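Local coordinates for ABC transporter substrate-binding protein (Staphylococcus aureus subsp. aureus NCTC 8325, PDB 3UN6) that has no established function but binds zinc and probably serves as the ligand-capturing component of an ABC-type import system, at residues L156-K161 and V298-L303; D235-F240 and P315-E320; E193-L198 and F265-D270. One frame throughout, in Å; residues are numbered along the deposited sequence. Where two conformers were deposited one is given.

Interaction 1: residues L156-K161 and V298-L303; sequences LRKQLK and VKQHHL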
loop_
_atom_site.group_PDB
_atom_site.type_symbol
_atom_site.label_atom_id
_atom_site.label_comp_id
_atom_site.label_asym_id
_atom_site.label_seq_id
_atom_site.Cartn_x
_atom_site.Cartn_y
_atom_site.Cartn_z
ATOM N N LEU A 156 18.057 -0.479 1.503
ATOM C CA LEU A 156 18.782 0.779 1.533
ATOM C C LEU A 156 19.940 0.634 2.505
ATOM O O LEU A 156 21.028 1.109 2.243
ATOM C CB LEU A 156 17.865 1.973 1.908
ATOM C CG LEU A 156 18.592 3.304 2.170
ATOM C CD1 LEU A 156 19.358 3.756 0.946
ATOM C CD2 LEU A 156 17.650 4.399 2.615
ATOM N N ARG A 157 19.725 -0.074 3.610
ATOM C CA ARG A 157 20.808 -0.305 4.570
ATOM C C ARG A 157 21.987 -1.034 3.911
ATOM O O ARG A 157 23.155 -0.691 4.142
ATOM C CB ARG A 157 20.317 -1.128 5.775
ATOM C CG ARG A 157 21.430 -1.381 6.810
ATOM C CD ARG A 157 21.004 -2.292 7.972
ATOM N NE ARG A 157 20.403 -3.521 7.483
ATOM C CZ ARG A 157 21.081 -4.533 6.956
ATOM N NH1 ARG A 157 22.405 -4.488 6.829
ATOM N NH2 ARG A 157 20.419 -5.589 6.515
ATOM N N LYS A 158 21.688 -2.054 3.107
ATOM C CA LYS A 158 22.740 -2.810 2.403
ATOM C C LYS A 158 23.406 -1.958 1.327
ATOM O O LYS A 158 24.615 -2.020 1.158
ATOM C CB LYS A 158 22.180 -4.051 1.725
ATOM C CG LYS A 158 21.572 -5.093 2.634
ATOM C CD LYS A 158 20.922 -6.158 1.751
ATOM C CE LYS A 158 19.806 -6.888 2.443
ATOM N NZ LYS A 158 19.156 -7.777 1.444
ATOM N N GLN A 159 22.624 -1.173 0.581
ATOM C CA GLN A 159 23.216 -0.311 -0.465
ATOM C C GLN A 159 24.170 0.718 0.146
ATOM O O GLN A 159 25.184 1.070 -0.462
ATOM C CB GLN A 159 22.132 0.382 -1.303
ATOM C CG GLN A 159 21.306 -0.593 -2.129
ATOM C CD GLN A 159 20.084 0.048 -2.799
ATOM O OE1 GLN A 159 19.795 1.239 -2.611
ATOM N NE2 GLN A 159 19.359 -0.752 -3.584
ATOM N N LEU A 160 23.847 1.178 1.360
ATOM C CA LEU A 160 24.693 2.115 2.102
ATOM C C LEU A 160 25.792 1.393 2.875
ATOM O O LEU A 160 26.561 2.023 3.590
ATOM C CB LEU A 160 23.862 2.957 3.070
ATOM C CG LEU A 160 22.890 3.987 2.503
ATOM C CD1 LEU A 160 22.166 4.688 3.650
ATOM C CD2 LEU A 160 23.603 5.010 1.653
ATOM N N LYS A 161 25.863 0.073 2.734
ATOM C CA LYS A 161 26.880 -0.750 3.397
ATOM C C LYS A 161 26.889 -0.598 4.930
ATOM O O LYS A 161 27.932 -0.628 5.551
ATOM C CB LYS A 161 28.274 -0.475 2.808
ATOM C CG LYS A 161 28.384 -0.738 1.313
ATOM C CD LYS A 161 29.815 -0.598 0.817
ATOM C CE LYS A 161 29.938 -0.930 -0.670
ATOM N NZ LYS A 161 31.372 -0.837 -1.185
ATOM N N VAL A 298 10.860 -11.669 1.461
ATOM C CA VAL A 298 10.244 -12.145 2.714
ATOM C C VAL A 298 11.005 -13.379 3.220
ATOM O O VAL A 298 11.298 -13.504 4.417
ATOM C CB VAL A 298 8.757 -12.524 2.472
ATOM C CG1 VAL A 298 8.213 -13.420 3.586
ATOM C CG2 VAL A 298 7.894 -11.256 2.242
ATOM N N LYS A 299 11.355 -14.272 2.298
ATOM C CA LYS A 299 12.089 -15.509 2.635
ATOM C C LYS A 299 13.504 -15.138 3.099
ATOM O O LYS A 299 14.018 -15.642 4.107
ATOM C CB LYS A 299 12.215 -16.414 1.386
ATOM C CG LYS A 299 11.881 -17.869 1.575
ATOM C CD LYS A 299 12.478 -18.497 2.777
ATOM C CE LYS A 299 12.171 -19.966 2.760
ATOM N NZ LYS A 299 12.592 -20.591 4.000
ATOM N N GLN A 300 14.127 -14.249 2.342
ATOM C CA GLN A 300 15.484 -13.813 2.629
ATOM C C GLN A 300 15.652 -13.149 4.013
ATOM O O GLN A 300 16.689 -13.306 4.629
ATOM C CB GLN A 300 16.000 -12.945 1.482
ATOM C CG GLN A 300 17.381 -12.397 1.662
ATOM C CD GLN A 300 18.133 -12.343 0.341
ATOM O OE1 GLN A 300 18.284 -11.271 -0.260
ATOM N NE2 GLN A 300 18.567 -13.527 -0.150
ATOM N N HIS A 301 14.632 -12.434 4.503
ATOM C CA HIS A 301 14.687 -11.830 5.844
ATOM C C HIS A 301 13.996 -12.695 6.915
ATOM O O HIS A 301 13.748 -12.227 8.028
ATOM C CB HIS A 301 14.091 -10.420 5.839
ATOM C CG HIS A 301 14.879 -9.441 5.034
ATOM N ND1 HIS A 301 14.561 -9.123 3.732
ATOM C CD2 HIS A 301 15.994 -8.735 5.331
ATOM C CE1 HIS A 301 15.441 -8.254 3.264
ATOM N NE2 HIS A 301 16.321 -8.001 4.216
ATOM N N HIS A 302 13.724 -13.959 6.589
ATOM C CA HIS A 302 13.084 -14.890 7.505
ATOM C C HIS A 302 11.783 -14.352 8.097
ATOM O O HIS A 302 11.403 -14.744 9.191
ATOM C CB HIS A 302 14.030 -15.242 8.654
ATOM C CG HIS A 302 15.310 -15.873 8.217
ATOM N ND1 HIS A 302 15.454 -17.237 8.079
ATOM C CD2 HIS A 302 16.511 -15.334 7.904
ATOM C CE1 HIS A 302 16.689 -17.511 7.700
ATOM N NE2 HIS A 302 17.350 -16.373 7.584
ATOM N N LEU A 303 11.079 -13.475 7.389
ATOM C CA LEU A 303 9.842 -12.927 7.949
ATOM C C LEU A 303 8.822 -14.034 8.283
ATOM O O LEU A 303 8.323 -14.115 9.409
ATOM C CB LEU A 303 9.235 -11.862 7.035
ATOM C CG LEU A 303 10.058 -10.583 6.855
ATOM C CD1 LEU A 303 9.257 -9.576 6.030
ATOM C CD2 LEU A 303 10.443 -9.967 8.177
#
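Two helix C-termini approach each other at the protein surface, where Lys158, in the last turn of helix 148-159, extends its amine to Gln300 and His301 at the end of helix 288-300. Both helices close with a Schellman motif. Lys161 is the positive-phi residue of one, with its N bonded to Lys158 O; His302 fills the same position in the other, where Leu303 N reaches Val298 O at 3.0 Å and His302 N reaches Lys299 O.

With the backbones far apart (Lys158 CA to His301 CA, 12.6 Å), side-chain length has to cover the gap. Lys158 has CG anti to the carbonyl carbon (chi1 -63°), and the chain is extended beyond CG, which carries the amine across the gap. The lysine and histidine side chains come from opposite directions; Lys158 NZ lies 4.0 Å from His301 NE2, oblique to the ring. Gln300 comes in at a slant, with OE1 4.0 Å from Lys158 NZ. Neither distance is a bond, and the pairing is best read as loose polar proximity.

The ring is steadied from its other nitrogen: His301 ND1 bonds to Leu297 O, one turn back in its own helix. NE2 is buried by the contact and has no partner in the model. Lys158 and Arg157, whose NH2 is 5.3 Å from His301 NE2, would probably disfavour a doubly protonated imidazole, although Glu154 pairs with Arg157 and moderates that charge.

Lys158 has a weak, long ion pair with Glu155. His301 also rests on Leu151 and Glu154, and Leu303 on Tyr150, so the turn after helix 288-300 packs along helix 148-159, which follows strand 138-142 in the chain.

Interaction 2: residues D235-F240 and P315-E320; sequences DVAQAF and PSLYKE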
loop_
_atom_site.group_PDB
_atom_site.type_symbol
_atom_site.label_atom_id
_atom_site.label_comp_id
_atom_site.label_asym_id
_atom_site.label_seq_id
_atom_site.Cartn_x
_atom_site.Cartn_y
_atom_site.Cartn_z
ATOM N N ASP A 235 -20.406 -13.087 -9.902
ATOM C CA ASP A 235 -20.861 -12.061 -10.840
ATOM C C ASP A 235 -20.614 -10.664 -10.257
ATOM O O ASP A 235 -20.157 -9.764 -10.950
ATOM C CB ASP A 235 -22.346 -12.247 -11.193
ATOM C CG ASP A 235 -23.261 -12.195 -9.974
ATOM O OD1 ASP A 235 -22.787 -12.434 -8.835
ATOM O OD2 ASP A 235 -24.470 -11.924 -10.160
ATOM N N VAL A 236 -20.909 -10.502 -8.970
ATOM C CA VAL A 236 -20.713 -9.230 -8.285
ATOM C C VAL A 236 -19.212 -8.942 -8.144
ATOM O O VAL A 236 -18.775 -7.813 -8.358
ATOM C CB VAL A 236 -21.460 -9.226 -6.938
ATOM C CG1 VAL A 236 -21.114 -8.011 -6.124
ATOM C CG2 VAL A 236 -22.987 -9.302 -7.209
ATOM N N ALA A 237 -18.438 -9.974 -7.806
ATOM C CA ALA A 237 -16.987 -9.848 -7.654
ATOM C C ALA A 237 -16.375 -9.437 -8.991
ATOM O O ALA A 237 -15.540 -8.550 -9.051
ATOM C CB ALA A 237 -16.391 -11.157 -7.188
ATOM N N GLN A 238 -16.808 -10.082 -10.065
ATOM C CA GLN A 238 -16.307 -9.758 -11.395
ATOM C C GLN A 238 -16.675 -8.325 -11.794
ATOM O O GLN A 238 -15.858 -7.632 -12.350
ATOM C CB GLN A 238 -16.846 -10.752 -12.436
ATOM C CG GLN A 238 -16.281 -10.533 -13.840
ATOM C CD GLN A 238 -14.777 -10.799 -13.911
ATOM O OE1 GLN A 238 -14.332 -11.945 -13.759
ATOM N NE2 GLN A 238 -13.992 -9.746 -14.178
ATOM N N ALA A 239 -17.905 -7.900 -11.532
ATOM C CA ALA A 239 -18.336 -6.528 -11.869
ATOM C C ALA A 239 -17.465 -5.522 -11.107
ATOM O O ALA A 239 -16.953 -4.562 -11.674
ATOM C CB ALA A 239 -19.820 -6.323 -11.541
ATOM N N PHE A 240 -17.243 -5.790 -9.832
ATOM C CA PHE A 240 -16.403 -4.906 -9.018
ATOM C C PHE A 240 -14.939 -4.788 -9.538
ATOM O O PHE A 240 -14.422 -3.685 -9.730
ATOM C CB PHE A 240 -16.479 -5.338 -7.546
ATOM C CG PHE A 240 -15.501 -4.651 -6.680
ATOM C CD1 PHE A 240 -15.479 -3.265 -6.619
ATOM C CD2 PHE A 240 -14.595 -5.373 -5.932
ATOM C CE1 PHE A 240 -14.571 -2.600 -5.840
ATOM C CE2 PHE A 240 -13.681 -4.720 -5.136
ATOM C CZ PHE A 240 -13.676 -3.307 -5.095
ATOM N N PRO A 315 -5.672 -14.323 -10.201
ATOM C CA PRO A 315 -5.561 -13.330 -11.254
ATOM C C PRO A 315 -6.627 -13.427 -12.349
ATOM O O PRO A 315 -6.612 -12.609 -13.278
ATOM C CB PRO A 315 -4.200 -13.655 -11.851
ATOM C CG PRO A 315 -4.168 -15.152 -11.796
ATOM C CD PRO A 315 -4.920 -15.543 -10.543
ATOM N N SER A 316 -7.547 -14.386 -12.261
ATOM C CA SER A 316 -8.567 -14.527 -13.332
ATOM C C SER A 316 -9.542 -13.347 -13.468
ATOM O O SER A 316 -9.889 -12.940 -14.581
ATOM C CB SER A 316 -9.360 -15.840 -13.178
ATOM O OG SER A 316 -10.047 -15.883 -11.927
ATOM N N LEU A 317 -10.002 -12.805 -12.347
ATOM C CA LEU A 317 -10.982 -11.705 -12.373
ATOM C C LEU A 317 -10.452 -10.473 -13.088
ATOM O O LEU A 317 -11.158 -9.879 -13.904
ATOM C CB LEU A 317 -11.483 -11.343 -10.955
ATOM C CG LEU A 317 -12.657 -12.166 -10.351
ATOM C CD1 LEU A 317 -12.318 -13.629 -10.175
ATOM C CD2 LEU A 317 -13.118 -11.568 -9.013
ATOM N N TYR A 318 -9.206 -10.107 -12.811
ATOM C CA TYR A 318 -8.622 -8.936 -13.431
ATOM C C TYR A 318 -8.278 -9.200 -14.892
ATOM O O TYR A 318 -8.464 -8.331 -15.733
ATOM C CB TYR A 318 -7.385 -8.465 -12.652
ATOM C CG TYR A 318 -6.862 -7.141 -13.127
ATOM C CD1 TYR A 318 -7.356 -5.947 -12.595
ATOM C CD2 TYR A 318 -5.902 -7.071 -14.115
ATOM C CE1 TYR A 318 -6.898 -4.739 -13.027
ATOM C CE2 TYR A 318 -5.427 -5.838 -14.562
ATOM C CZ TYR A 318 -5.928 -4.683 -14.016
ATOM O OH TYR A 318 -5.491 -3.449 -14.451
ATOM N N LYS A 319 -7.785 -10.399 -15.194
ATOM C CA LYS A 319 -7.444 -10.746 -16.570
ATOM C C LYS A 319 -8.686 -10.786 -17.456
ATOM O O LYS A 319 -8.671 -10.265 -18.561
ATOM C CB LYS A 319 -6.723 -12.099 -16.624
ATOM C CG LYS A 319 -6.624 -12.669 -18.021
ATOM C CD LYS A 319 -5.992 -14.026 -18.012
ATOM C CE LYS A 319 -5.935 -14.610 -19.420
ATOM N NZ LYS A 319 -5.239 -15.933 -19.440
ATOM N N GLU A 320 -9.765 -11.387 -16.970
ATOM C CA GLU A 320 -11.004 -11.487 -17.757
ATOM C C GLU A 320 -11.725 -10.151 -17.895
ATOM O O GLU A 320 -12.456 -9.955 -18.853
ATOM C CB GLU A 320 -11.971 -12.491 -17.147
ATOM C CG GLU A 320 -11.460 -13.912 -17.111
ATOM C CD GLU A 320 -12.441 -14.843 -16.415
ATOM O OE1 GLU A 320 -13.648 -14.493 -16.338
ATOM O OE2 GLU A 320 -12.002 -15.919 -15.952
#
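Gln238 lays its flat amide against the first turn of helix 316-320, and the orientation of that group decides the contact. Its CG stands anti to the backbone N (chi1 -176°) and the chain then turns about its CB-CG bond, which brings NE2 within 2.9 Å of Leu317 O. The N-H points almost straight at the acceptor (163°), with Leu317 O lying close to the plane of the Gln238 amide, while the carbonyl is met well off its C=O direction and from somewhat out of its own plane.

The other end of the amide is turned to the same residue: Gln238 OE1 lies 3.6 Å from Leu317 CA. Glu320 crosses Gln238 at about a right angle, yet the carboxylate and amide planes are nearly parallel, with Glu320 OE1 3.7 Å from Gln238 OE1. Two acceptors face each other there, a proximity without a bond. Beside the polar grip, Leu317 CD2 touches Ala237 CB at 3.8 Å.

The short helix segments cross at -57°. Leu317 also rests on Val241 and, together with Ala237, on Leu230 of helix 227-232, while Val236 and Phe240 cover strand 36-41, leaving the C-terminal helix 316-320 packed on helix 234-250.

Interaction 3: residues E193-L198 and F265-D270; sequences EPFGAL and FKQSRD. With PO4 (phosphate ion), chain D.
Gln267 is the hub that meets three residues of the facing segment, Pro194, Phe195 and Leu198. Its stem packs on the proline ring, CG to Pro194 CG at 3.8 Å. Its amide is then shared between the other two: NE2 lies 3.9 Å from Phe195 CE1, and OE1 lies 3.6 Å from Leu198 CD1. The amide and phenyl planes stand at 90° to each other, with NE2 approaching the ring obliquely. These are van der Waals contacts; the polar end of Gln267 sits against largely apolar neighbours. CG stands anti to the carbonyl carbon (chi1 -54°), and a turn at chi2 (-65°) folds the amide over.

In the second shell, a cis peptide bond before Pro194 leads into helix 195-201. Glu193 OE1 holds the start of that helix with two bonds at 2.9 Å, to Gly196 N and to Ala197 N; Ala197 N meets the syn lone pair of Glu193 OE1, whereas Gly196 N comes nearly end-on to the C-O bond, in a more bent bond.

On the opposite segment, Lys266 is the centre of an inverse gamma turn and hydrogen-bonds through NZ, at 3.0 Å, to O1 of a phosphate ion, probably from the crystallisation liquor, that Lys71 also binds. Beyond it, Ser268 takes the N-cap position of helix 269-277 and its OG gives a 2.6 Å bond to Asp270 OD2, reached from above the carboxylate plane; Lys201 bonds to both residues, linking the end of helix 195-201 to the start of helix 269-277.

The Phe195 side chain is about 6 Å from the bound zinc ion, whose site is formed by His46, Cys220 and Cys221. The NMT1-like family belongs to the periplasmic-binding-protein clan, whose members typically bind ligand in a cleft between two domains; this zinc probably occupies the corresponding cleft.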
loop_
_atom_site.group_PDB
_atom_site.type_symbol
_atom_site.label_atom_id
_atom_site.label_comp_id
_atom_site.label_asym_id
_atom_site.label_seq_id
_atom_site.Cartn_x
_atom_site.Cartn_y
_atom_site.Cartn_z
ATOM N N GLU A 193 2.821 7.562 0.379
ATOM C CA GLU A 193 2.379 8.945 0.373
ATOM C C GLU A 193 0.897 8.881 0.735
ATOM O O GLU A 193 0.264 7.841 0.548
ATOM C CB GLU A 193 2.620 9.586 -0.973
ATOM C CG GLU A 193 4.105 9.823 -1.280
ATOM C CD GLU A 193 4.779 10.890 -0.383
ATOM O OE1 GLU A 193 4.359 11.093 0.776
ATOM O OE2 GLU A 193 5.771 11.509 -0.843
ATOM N N PRO A 194 0.335 9.982 1.258
ATOM C CA PRO A 194 0.917 11.283 1.439
ATOM C C PRO A 194 1.664 11.517 2.749
ATOM O O PRO A 194 1.992 12.651 3.035
ATOM C CB PRO A 194 -0.312 12.179 1.399
ATOM C CG PRO A 194 -1.352 11.359 2.092
ATOM C CD PRO A 194 -1.027 9.933 1.811
ATOM N N PHE A 195 1.993 10.463 3.490
ATOM C CA PHE A 195 2.610 10.656 4.802
ATOM C C PHE A 195 4.066 11.105 4.799
ATOM O O PHE A 195 4.571 11.545 5.823
ATOM C CB PHE A 195 2.262 9.491 5.742
ATOM C CG PHE A 195 0.795 9.446 6.035
ATOM C CD1 PHE A 195 0.232 10.390 6.912
ATOM C CD2 PHE A 195 -0.042 8.604 5.331
ATOM C CE1 PHE A 195 -1.139 10.430 7.150
ATOM C CE2 PHE A 195 -1.442 8.622 5.564
ATOM C CZ PHE A 195 -1.983 9.558 6.477
ATOM N N GLY A 196 4.718 11.065 3.639
ATOM C CA GLY A 196 6.070 11.606 3.521
ATOM C C GLY A 196 5.950 13.094 3.246
ATOM O O GLY A 196 6.550 13.929 3.943
ATOM N N ALA A 197 5.150 13.431 2.234
ATOM C CA ALA A 197 4.928 14.810 1.881
ATOM C C ALA A 197 4.416 15.558 3.118
ATOM O O ALA A 197 4.815 16.692 3.364
ATOM C CB ALA A 197 3.938 14.912 0.736
ATOM N N LEU A 198 3.553 14.914 3.909
ATOM C CA LEU A 198 3.022 15.554 5.116
ATOM C C LEU A 198 4.160 15.823 6.107
ATOM O O LEU A 198 4.198 16.884 6.725
ATOM C CB LEU A 198 1.924 14.709 5.767
ATOM C CG LEU A 198 1.197 15.358 6.939
ATOM C CD1 LEU A 198 0.500 16.651 6.520
ATOM C CD2 LEU A 198 0.190 14.376 7.578
ATOM N N PHE A 265 -9.405 12.557 0.887
ATOM C CA PHE A 265 -8.421 12.599 1.961
ATOM C C PHE A 265 -8.291 13.930 2.703
ATOM O O PHE A 265 -8.422 15.015 2.115
ATOM C CB PHE A 265 -7.042 12.168 1.441
ATOM C CG PHE A 265 -7.017 10.825 0.783
ATOM C CD1 PHE A 265 -8.001 9.868 1.028
ATOM C CD2 PHE A 265 -5.933 10.462 0.016
ATOM C CE1 PHE A 265 -7.940 8.627 0.435
ATOM C CE2 PHE A 265 -5.862 9.208 -0.570
ATOM C CZ PHE A 265 -6.862 8.290 -0.358
ATOM N N LYS A 266 -8.011 13.826 4.004
ATOM C CA LYS A 266 -7.760 14.984 4.846
ATOM C C LYS A 266 -6.330 15.487 4.621
ATOM O O LYS A 266 -5.477 15.407 5.519
ATOM C CB LYS A 266 -7.979 14.670 6.344
ATOM C CG LYS A 266 -9.436 14.525 6.736
ATOM C CD LYS A 266 -9.634 14.298 8.232
ATOM C CE LYS A 266 -9.089 12.934 8.667
ATOM N NZ LYS A 266 -9.341 12.606 10.107
ATOM N N GLN A 267 -6.084 16.002 3.420
ATOM C CA GLN A 267 -4.802 16.567 3.044
ATOM C C GLN A 267 -5.069 17.711 2.084
ATOM O O GLN A 267 -6.099 17.739 1.406
ATOM C CB GLN A 267 -3.924 15.522 2.312
ATOM C CG GLN A 267 -3.714 14.194 3.074
ATOM C CD GLN A 267 -2.931 14.365 4.362
ATOM O OE1 GLN A 267 -2.314 15.405 4.586
ATOM N NE2 GLN A 267 -2.940 13.328 5.212
ATOM N N SER A 268 -4.135 18.637 2.015
ATOM C CA SER A 268 -4.255 19.750 1.082
ATOM C C SER A 268 -3.874 19.304 -0.337
ATOM O O SER A 268 -3.268 18.239 -0.545
ATOM C CB SER A 268 -3.356 20.896 1.511
ATOM O OG SER A 268 -2.047 20.432 1.719
ATOM N N ARG A 269 -4.185 20.158 -1.320
ATOM C CA ARG A 269 -3.913 19.864 -2.711
ATOM C C ARG A 269 -2.397 19.810 -2.982
ATOM O O ARG A 269 -1.925 18.993 -3.780
ATOM C CB ARG A 269 -4.601 20.901 -3.606
ATOM C CG ARG A 269 -4.552 20.541 -5.064
ATOM C CD ARG A 269 -5.244 21.559 -5.976
ATOM N NE ARG A 269 -5.205 21.019 -7.332
ATOM C CZ ARG A 269 -6.073 20.144 -7.826
ATOM N NH1 ARG A 269 -7.114 19.720 -7.103
ATOM N NH2 ARG A 269 -5.904 19.686 -9.055
ATOM N N ASP A 270 -1.624 20.661 -2.318
ATOM C CA ASP A 270 -0.178 20.622 -2.554
ATOM C C ASP A 270 0.437 19.309 -2.082
ATOM O O ASP A 270 1.270 18.763 -2.773
ATOM C CB ASP A 270 0.542 21.819 -1.951
ATOM C CG ASP A 270 0.348 21.936 -0.461
ATOM O OD1 ASP A 270 0.572 23.050 0.069
ATOM O OD2 ASP A 270 -0.033 20.935 0.185
HETATM P P PO4 D . -13.053 11.579 10.219
HETATM O O1 PO4 D . -12.367 12.925 10.177
HETATM O O2 PO4 D . -13.677 11.297 8.877
HETATM O O3 PO4 D . -12.043 10.502 10.519
HETATM O O4 PO4 D . -14.133 11.625 11.274
#

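The three contacts are separate regions of one chain. Centres of interactions 1 and 2 are 35 Å apart, those of 1 and 3 are 29 Å, and those of 2 and 3 are 31 Å, with nearest atoms no closer than about 14 Å. Along the sequence, interaction 3 is nested within the loop closed by interaction 1, whereas interaction 2 crosses both, so the C-terminal part of the chain returns to several earlier elements. Interaction 3 alone approaches the zinc site: the Pro194 side chain is about 8 Å from that of His46. Interactions 1 and 2 lie away from it, joining peripheral helices.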